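Local coordinates for RNA-dependent RNA polymerase (PDB 6DX3), which probably acts as a deubiquitinating cysteine protease through its viral OTU domain, a part of the nairovirus RNA-dependent RNA polymerase, at residues L41-A46 / E51-D56; E63-A68 / S102-F107; Y153-P156 / R161-V164. One frame throughout, in Å; residues are numbered along the deposited sequence.

Interaction 1 of 3, residues L41-A46 / E51-D56; sequences LYHSLA and EEQQPD
Q53 reaches across to helix 40-49 and sets its amide nitrogen NE2 3.0 Å from the main-chain O of H43, while the ring of H43 comes in turn to the carbonyl of P55. Residues 51-56 form the loop that joins helix 40-49 to helix 57-72 of the OTU fold; in OTU cysteine proteases, which belong to clan CA, the first of these helices typically carries the nucleophilic cysteine at its start, consistent with C40 here. The Q53 side chain is stretched out, CG anti to the backbone N (chi1 -175°) and the chain straight beyond it, which carries the amide over the gap to the helix flank. There NE2 also lies 4.2 Å from the methyl CB of A46, one turn on from H43. P55 uses its backbone: its O sits at the edge of the imidazole, near the ring plane, 3.3 Å from H43 CE1. The torsion of H43 (chi1 -77°) places CG opposite the carbonyl carbon and swings the ring out toward the loop. A single water joins both sides. It lies 2.8 Å from H43 ND1, accepts from Q53 NE2 at 3.3 Å and donates to Q54 O at 2.9 Å, so three loop and helix groups meet on one oxygen. Beyond this first shell, Q34 OE1 takes a hydrogen bond from Q53 NE2 and thereby helps fix the rotation of that amide. The H43 ring meets the Y58 ring, with their planes about 40° apart, and also touches D37. Q54 N donates a hydrogen bond to S57 OG at the start of helix 57-72. Within helix 40-49, A46 N bonds to Y42 O at 2.9 Å.

Interaction 2 of 3, residues E63-A68 / S102-F107; sequences EQVREA and SLEVNF
V65 lays its methyl CG1 over the aliphatic part of E104, 3.9 Å from CG, and its other methyl CG2 over the main-chain O of the same residue at 3.8 Å. The two belong to helix 57-72 and helix 102-112 of the OTU domain's helical part, which meet as a steep helix-helix crossing: the short axes pass 9.1 Å apart with 78° between their directions. At such an angle the touching surface is small, and here it is entirely buried and free of hydrogen bonds between the two segments. E104 turns its CG beside its backbone N and then bends at chi2 (70°), which leads the carboxylate away from V65. The buried carboxylate finds its partners elsewhere: OE1 is hydrogen-bonded to Y89 OH and OE2 to S101 OG. V65 is further backed by Y42 of helix 40-49 and by I93 of helix 86-93, so four helices converge around this valine. One turn along, A68 makes the other half of the contact. The short methyl lets the backbones close in, with only 5.3 Å between the CA atoms of A68 and F107, and CB of A68 packs against CB of F107 at 3.8 Å. The phenyl ring stands obliquely to the A68 carbonyl, its CD1 3.7 Å from A68 O, while the A68 methyl lies 3.3 Å from F107 O.

Interaction 3 of 3, residues Y153-P156 / R161-V164; sequences YLKP and RTAV
Y153 and T162 approach aslant, the ring reaching the loop with its outer edge and hydroxyl. The phenol OH donates a short hydrogen bond, 2.6 Å, to the main-chain O of T162. It arrives close to the far end of that carbonyl, the C=O···OH angle being 154°, and tilts 22° from the carbonyl plane. Beside the bond the methyl CG2 of T162 touches ring carbon CE2 of Y153 at 3.5 Å. CG of Y153 stands anti to the backbone N (chi1 -177°), which extends the ring from the strand toward the loop. Strand 150-156 lies inside the mixed sheet of the OTU fold, between strands 142-147 and 29-32, and residues 161-164, near the end of the ordered chain, pass beside the Y153 and K155 side chains. Two places on, from the same side of the strand, K155 sends its aliphatic chain past T162 at about a right angle, CD 3.9 Å from OG1. Its NZ makes a long, weak ion pair with E30. V164 CG1 packs against the same hydroxyl, 4.0 Å from Y153 OH, and E51 OE2 accepts a hydrogen bond from the backbone N of A163.

The three contacts come in series along the chain, interaction 1 closing before interaction 2 opens and interaction 3 last. Helix 40-49 is the piece between them. Its residues L41 and Y42 pack on E104, V105 and V65, joining interaction 1 to interaction 2, their centres about 15 Å apart. The main-chain O of S44 in the same helix meets the Y153 ring, E51 after the helix bonds to segment 161-164, and the centres of interactions 1 and 3 are about 11 Å apart. Interactions 2 and 3 do not touch; their centres lie about 20 Å apart on opposite sides of the chain's centre. Helix 40-49 thus links interaction 2 to strand 150-156; helix 102-112 also packs on the sheet through V105.

Interaction 1 of 3, residues L41-A46 / E51-D56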
loop_
_atom_site.group_PDB
_atom_site.type_symbol
_atom_site.label_atom_id
_atom_site.label_comp_id
_atom_site.label_asym_id
_atom_site.label_seq_id
_atom_site.Cartn_x
_atom_site.Cartn_y
_atom_site.Cartn_z
ATOM N N LEU A 41 0.051 6.564 -4.549
ATOM C CA LEU A 41 0.316 5.250 -3.965
ATOM C C LEU A 41 1.813 4.975 -3.921
ATOM O O LEU A 41 2.349 4.548 -2.892
ATOM C CB LEU A 41 -0.404 4.149 -4.744
ATOM C CG LEU A 41 -0.029 2.745 -4.248
ATOM C CD1 LEU A 41 -0.580 2.499 -2.846
ATOM C CD2 LEU A 41 -0.487 1.656 -5.202
ATOM N N TYR A 42 2.508 5.238 -5.032
ATOM C CA TYR A 42 3.940 4.968 -5.102
ATOM C C TYR A 42 4.741 5.938 -4.244
ATOM O O TYR A 42 5.776 5.556 -3.687
ATOM C CB TYR A 42 4.399 5.012 -6.559
ATOM C CG TYR A 42 3.580 4.107 -7.448
ATOM C CD1 TYR A 42 3.618 2.728 -7.281
ATOM C CD2 TYR A 42 2.758 4.624 -8.439
ATOM C CE1 TYR A 42 2.868 1.887 -8.082
ATOM C CE2 TYR A 42 2.002 3.789 -9.250
ATOM C CZ TYR A 42 2.062 2.420 -9.062
ATOM O OH TYR A 42 1.320 1.577 -9.856
ATOM N N HIS A 43 4.288 7.190 -4.130
ATOM C CA HIS A 43 4.897 8.126 -3.188
ATOM C C HIS A 43 4.836 7.579 -1.766
ATOM O O HIS A 43 5.843 7.563 -1.048
ATOM C CB HIS A 43 4.184 9.479 -3.253
ATOM C CG HIS A 43 4.555 10.316 -4.437
ATOM N ND1 HIS A 43 5.815 10.850 -4.607
ATOM C CD2 HIS A 43 3.823 10.734 -5.495
ATOM C CE1 HIS A 43 5.845 11.551 -5.726
ATOM N NE2 HIS A 43 4.650 11.495 -6.285
ATOM N N SER A 44 3.650 7.130 -1.342
ATOM C CA SER A 44 3.469 6.674 0.032
ATOM C C SER A 44 4.220 5.379 0.302
ATOM O O SER A 44 4.716 5.176 1.415
ATOM C CB SER A 44 1.980 6.502 0.332
ATOM O OG SER A 44 1.343 5.775 -0.701
ATOM N N LEU A 45 4.314 4.493 -0.692
ATOM C CA LEU A 45 5.139 3.300 -0.538
ATOM C C LEU A 45 6.621 3.660 -0.472
ATOM O O LEU A 45 7.379 3.049 0.291
ATOM C CB LEU A 45 4.869 2.324 -1.680
ATOM C CG LEU A 45 3.510 1.622 -1.642
ATOM C CD1 LEU A 45 3.330 0.726 -2.859
ATOM C CD2 LEU A 45 3.361 0.826 -0.359
ATOM N N ALA A 46 7.054 4.647 -1.261
ATOM C CA ALA A 46 8.437 5.104 -1.159
ATOM C C ALA A 46 8.705 5.760 0.188
ATOM O O ALA A 46 9.822 5.672 0.712
ATOM C CB ALA A 46 8.767 6.078 -2.291
ATOM N N GLU A 51 14.212 6.613 3.668
ATOM C CA GLU A 51 14.227 7.673 4.672
ATOM C C GLU A 51 14.463 9.037 4.031
ATOM O O GLU A 51 13.813 10.022 4.400
ATOM C CB GLU A 51 15.290 7.376 5.731
ATOM C CG GLU A 51 15.302 8.343 6.910
ATOM C CD GLU A 51 14.043 8.261 7.757
ATOM O OE1 GLU A 51 13.603 9.315 8.265
ATOM O OE2 GLU A 51 13.491 7.149 7.915
ATOM N N GLU A 52 15.380 9.116 3.067
ATOM C CA GLU A 52 15.613 10.354 2.321
ATOM C C GLU A 52 14.771 10.372 1.043
ATOM O O GLU A 52 15.281 10.367 -0.079
ATOM C CB GLU A 52 17.096 10.518 2.010
ATOM C CG GLU A 52 17.983 10.560 3.240
ATOM C CD GLU A 52 17.684 11.749 4.130
ATOM O OE1 GLU A 52 18.179 12.856 3.830
ATOM O OE2 GLU A 52 16.950 11.577 5.128
ATOM N N GLN A 53 13.452 10.395 1.236
ATOM C CA GLN A 53 12.530 10.362 0.106
ATOM C C GLN A 53 12.689 11.611 -0.753
ATOM O O GLN A 53 12.769 12.731 -0.238
ATOM C CB GLN A 53 11.087 10.237 0.597
ATOM C CG GLN A 53 10.065 10.076 -0.527
ATOM C CD GLN A 53 8.629 10.140 -0.040
ATOM O OE1 GLN A 53 8.369 10.392 1.136
ATOM N NE2 GLN A 53 7.688 9.912 -0.948
ATOM N N GLN A 54 12.739 11.409 -2.062
ATOM C CA GLN A 54 12.834 12.475 -3.043
ATOM C C GLN A 54 11.554 12.536 -3.867
ATOM O O GLN A 54 10.759 11.589 -3.863
ATOM C CB GLN A 54 14.044 12.257 -3.963
ATOM C CG GLN A 54 15.355 12.149 -3.212
ATOM C CD GLN A 54 15.817 13.478 -2.666
ATOM O OE1 GLN A 54 16.103 13.599 -1.475
ATOM N NE2 GLN A 54 15.903 14.483 -3.533
ATOM N N PRO A 55 11.304 13.649 -4.565
ATOM C CA PRO A 55 10.080 13.731 -5.382
ATOM C C PRO A 55 9.962 12.635 -6.426
ATOM O O PRO A 55 8.841 12.267 -6.798
ATOM C CB PRO A 55 10.192 15.116 -6.034
ATOM C CG PRO A 55 11.010 15.907 -5.074
ATOM C CD PRO A 55 12.004 14.945 -4.495
ATOM N N ASP A 56 11.077 12.095 -6.911
ATOM C CA ASP A 56 11.045 11.035 -7.908
ATOM C C ASP A 56 11.212 9.641 -7.312
ATOM O O ASP A 56 11.278 8.668 -8.070
ATOM C CB ASP A 56 12.122 11.280 -8.973
ATOM C CG ASP A 56 13.525 11.326 -8.393
ATOM O OD1 ASP A 56 13.660 11.417 -7.156
ATOM O OD2 ASP A 56 14.497 11.268 -9.178
HETATM O O HOH W 1 8.439 9.845 -4.134
#

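Interaction 2 of 3, residues E63-A68 / S102-F107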
loop_
_atom_site.group_PDB
_atom_site.type_symbol
_atom_site.label_atom_id
_atom_site.label_comp_id
_atom_site.label_asym_id
_atom_site.label_seq_id
_atom_site.Cartn_x
_atom_site.Cartn_y
_atom_site.Cartn_z
ATOM N N GLU A 63 8.723 1.111 -10.917
ATOM C CA GLU A 63 9.506 0.192 -11.735
ATOM C C GLU A 63 9.580 -1.189 -11.093
ATOM O O GLU A 63 9.551 -2.208 -11.793
ATOM C CB GLU A 63 10.908 0.755 -11.964
ATOM C CG GLU A 63 10.926 2.086 -12.695
ATOM C CD GLU A 63 12.293 2.732 -12.677
ATOM O OE1 GLU A 63 13.161 2.259 -11.914
ATOM O OE2 GLU A 63 12.498 3.713 -13.421
ATOM N N GLN A 64 9.668 -1.239 -9.761
ATOM C CA GLN A 64 9.694 -2.517 -9.064
ATOM C C GLN A 64 8.362 -3.247 -9.176
ATOM O O GLN A 64 8.340 -4.482 -9.226
ATOM C CB GLN A 64 10.055 -2.301 -7.595
ATOM C CG GLN A 64 11.511 -1.930 -7.360
ATOM C CD GLN A 64 12.439 -3.117 -7.510
ATOM O OE1 GLN A 64 12.206 -4.177 -6.933
ATOM N NE2 GLN A 64 13.492 -2.947 -8.297
ATOM N N VAL A 65 7.249 -2.508 -9.215
ATOM C CA VAL A 65 5.937 -3.138 -9.340
ATOM C C VAL A 65 5.808 -3.840 -10.687
ATOM O O VAL A 65 5.271 -4.953 -10.771
ATOM C CB VAL A 65 4.822 -2.093 -9.133
ATOM C CG1 VAL A 65 3.469 -2.652 -9.553
ATOM C CG2 VAL A 65 4.783 -1.633 -7.683
ATOM N N ARG A 66 6.312 -3.216 -11.756
ATOM C CA ARG A 66 6.208 -3.817 -13.084
ATOM C C ARG A 66 6.953 -5.145 -13.158
ATOM O O ARG A 66 6.446 -6.116 -13.733
ATOM C CB ARG A 66 6.737 -2.852 -14.146
ATOM C CG ARG A 66 6.876 -3.485 -15.527
ATOM C CD ARG A 66 7.293 -2.470 -16.577
ATOM N NE ARG A 66 8.580 -1.865 -16.257
ATOM C CZ ARG A 66 9.039 -0.744 -16.803
ATOM N NH1 ARG A 66 8.313 -0.094 -17.703
ATOM N NH2 ARG A 66 10.222 -0.271 -16.445
ATOM N N GLU A 67 8.165 -5.209 -12.598
ATOM C CA GLU A 67 8.887 -6.475 -12.579
ATOM C C GLU A 67 8.263 -7.455 -11.593
ATOM O O GLU A 67 8.262 -8.666 -11.845
ATOM C CB GLU A 67 10.363 -6.242 -12.248
ATOM C CG GLU A 67 11.156 -5.624 -13.394
ATOM C CD GLU A 67 12.552 -5.195 -12.988
ATOM O OE1 GLU A 67 13.326 -6.048 -12.504
ATOM O OE2 GLU A 67 12.874 -3.998 -13.152
ATOM N N ALA A 68 7.725 -6.956 -10.477
ATOM C CA ALA A 68 7.022 -7.830 -9.544
ATOM C C ALA A 68 5.795 -8.455 -10.196
ATOM O O ALA A 68 5.487 -9.629 -9.961
ATOM C CB ALA A 68 6.623 -7.056 -8.290
ATOM N N SER A 102 -4.609 -1.596 -4.719
ATOM C CA SER A 102 -4.137 -2.607 -3.775
ATOM C C SER A 102 -3.379 -3.733 -4.468
ATOM O O SER A 102 -2.507 -4.358 -3.854
ATOM C CB SER A 102 -5.317 -3.170 -2.978
ATOM O OG SER A 102 -6.176 -3.939 -3.806
ATOM N N LEU A 103 -3.689 -4.011 -5.736
ATOM C CA LEU A 103 -2.968 -5.063 -6.447
ATOM C C LEU A 103 -1.506 -4.691 -6.658
ATOM O O LEU A 103 -0.637 -5.570 -6.639
ATOM C CB LEU A 103 -3.641 -5.357 -7.788
ATOM C CG LEU A 103 -2.926 -6.371 -8.687
ATOM C CD1 LEU A 103 -2.725 -7.693 -7.958
ATOM C CD2 LEU A 103 -3.704 -6.583 -9.977
ATOM N N GLU A 104 -1.215 -3.405 -6.858
ATOM C CA GLU A 104 0.174 -2.972 -6.968
ATOM C C GLU A 104 0.886 -3.059 -5.625
ATOM O O GLU A 104 2.088 -3.353 -5.579
ATOM C CB GLU A 104 0.241 -1.547 -7.520
ATOM C CG GLU A 104 -0.169 -1.417 -8.986
ATOM C CD GLU A 104 -1.656 -1.636 -9.207
ATOM O OE1 GLU A 104 -2.041 -2.755 -9.606
ATOM O OE2 GLU A 104 -2.440 -0.696 -8.973
ATOM N N VAL A 105 0.171 -2.803 -4.527
ATOM C CA VAL A 105 0.734 -3.070 -3.206
ATOM C C VAL A 105 1.013 -4.557 -3.051
ATOM O O VAL A 105 2.055 -4.960 -2.519
ATOM C CB VAL A 105 -0.211 -2.563 -2.102
ATOM C CG1 VAL A 105 0.342 -2.939 -0.739
ATOM C CG2 VAL A 105 -0.427 -1.069 -2.213
ATOM N N ASN A 106 0.077 -5.394 -3.507
ATOM C CA ASN A 106 0.257 -6.841 -3.472
ATOM C C ASN A 106 1.578 -7.243 -4.115
ATOM O O ASN A 106 2.387 -7.956 -3.510
ATOM C CB ASN A 106 -0.925 -7.515 -4.179
ATOM C CG ASN A 106 -1.022 -9.003 -3.887
ATOM O OD1 ASN A 106 -0.010 -9.690 -3.728
ATOM N ND2 ASN A 106 -2.250 -9.512 -3.828
ATOM N N PHE A 107 1.826 -6.768 -5.338
ATOM C CA PHE A 107 3.039 -7.159 -6.052
ATOM C C PHE A 107 4.292 -6.607 -5.382
ATOM O O PHE A 107 5.304 -7.309 -5.280
ATOM C CB PHE A 107 2.956 -6.700 -7.508
ATOM C CG PHE A 107 2.119 -7.597 -8.371
ATOM C CD1 PHE A 107 2.247 -8.974 -8.286
ATOM C CD2 PHE A 107 1.195 -7.066 -9.257
ATOM C CE1 PHE A 107 1.474 -9.808 -9.075
ATOM C CE2 PHE A 107 0.418 -7.894 -10.051
ATOM C CZ PHE A 107 0.557 -9.264 -9.960
#

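Interaction 3 of 3, residues Y153-P156 / R161-V164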
loop_
_atom_site.group_PDB
_atom_site.type_symbol
_atom_site.label_atom_id
_atom_site.label_comp_id
_atom_site.label_asym_id
_atom_site.label_seq_id
_atom_site.Cartn_x
_atom_site.Cartn_y
_atom_site.Cartn_z
ATOM N N TYR A 153 0.895 8.304 3.502
ATOM C CA TYR A 153 1.686 7.463 4.389
ATOM C C TYR A 153 1.277 7.703 5.835
ATOM O O TYR A 153 0.948 8.827 6.220
ATOM C CB TYR A 153 3.180 7.746 4.220
ATOM C CG TYR A 153 4.060 6.845 5.059
ATOM C CD1 TYR A 153 4.215 5.504 4.733
ATOM C CD2 TYR A 153 4.732 7.332 6.174
ATOM C CE1 TYR A 153 5.012 4.670 5.494
ATOM C CE2 TYR A 153 5.539 6.501 6.941
ATOM C CZ TYR A 153 5.673 5.171 6.592
ATOM O OH TYR A 153 6.466 4.331 7.341
ATOM N N LEU A 154 1.296 6.637 6.631
ATOM C CA LEU A 154 1.011 6.712 8.059
ATOM C C LEU A 154 2.261 6.297 8.823
ATOM O O LEU A 154 2.753 5.176 8.656
ATOM C CB LEU A 154 -0.178 5.826 8.439
ATOM C CG LEU A 154 -1.546 6.251 7.896
ATOM C CD1 LEU A 154 -2.573 5.142 8.098
ATOM C CD2 LEU A 154 -2.017 7.542 8.550
ATOM N N LYS A 155 2.770 7.202 9.651
ATOM C CA LYS A 155 3.957 6.953 10.446
ATOM C C LYS A 155 3.581 6.835 11.911
ATOM O O LYS A 155 2.893 7.722 12.436
ATOM C CB LYS A 155 4.973 8.084 10.256
ATOM C CG LYS A 155 6.058 8.146 11.317
ATOM C CD LYS A 155 6.775 9.486 11.270
ATOM C CE LYS A 155 7.550 9.746 12.547
ATOM N NZ LYS A 155 7.453 11.168 12.983
ATOM N N PRO A 156 3.988 5.761 12.592
ATOM C CA PRO A 156 3.644 5.603 14.011
ATOM C C PRO A 156 4.023 6.836 14.818
ATOM O O PRO A 156 5.082 7.433 14.616
ATOM C CB PRO A 156 4.453 4.374 14.435
ATOM C CG PRO A 156 4.610 3.586 13.176
ATOM C CD PRO A 156 4.722 4.596 12.064
ATOM N N ARG A 161 12.170 7.499 12.931
ATOM C CA ARG A 161 12.387 7.243 11.515
ATOM C C ARG A 161 11.043 7.095 10.818
ATOM O O ARG A 161 10.161 6.381 11.303
ATOM C CB ARG A 161 13.234 5.988 11.306
ATOM C CG ARG A 161 14.738 6.229 11.369
ATOM C CD ARG A 161 15.283 5.935 12.754
ATOM N NE ARG A 161 16.431 6.773 13.090
ATOM C CZ ARG A 161 17.053 6.744 14.263
ATOM N NH1 ARG A 161 16.636 5.917 15.211
ATOM N NH2 ARG A 161 18.090 7.538 14.491
ATOM N N THR A 162 10.888 7.779 9.684
ATOM C CA THR A 162 9.648 7.675 8.924
ATOM C C THR A 162 9.557 6.330 8.215
ATOM O O THR A 162 8.541 5.632 8.308
ATOM C CB THR A 162 9.548 8.828 7.927
ATOM O OG1 THR A 162 9.612 10.074 8.632
ATOM C CG2 THR A 162 8.243 8.759 7.153
ATOM N N ALA A 163 10.615 5.947 7.507
ATOM C CA ALA A 163 10.629 4.657 6.841
ATOM C C ALA A 163 10.806 3.532 7.856
ATOM O O ALA A 163 11.208 3.744 9.003
ATOM C CB ALA A 163 11.743 4.603 5.795
ATOM N N VAL A 164 10.489 2.318 7.416
ATOM C CA VAL A 164 10.623 1.132 8.251
ATOM C C VAL A 164 11.992 0.508 8.016
ATOM O O VAL A 164 12.754 0.973 7.162
ATOM C CB VAL A 164 9.492 0.129 7.957
ATOM C CG1 VAL A 164 8.143 0.786 8.198
ATOM C CG2 VAL A 164 9.599 -0.372 6.525
#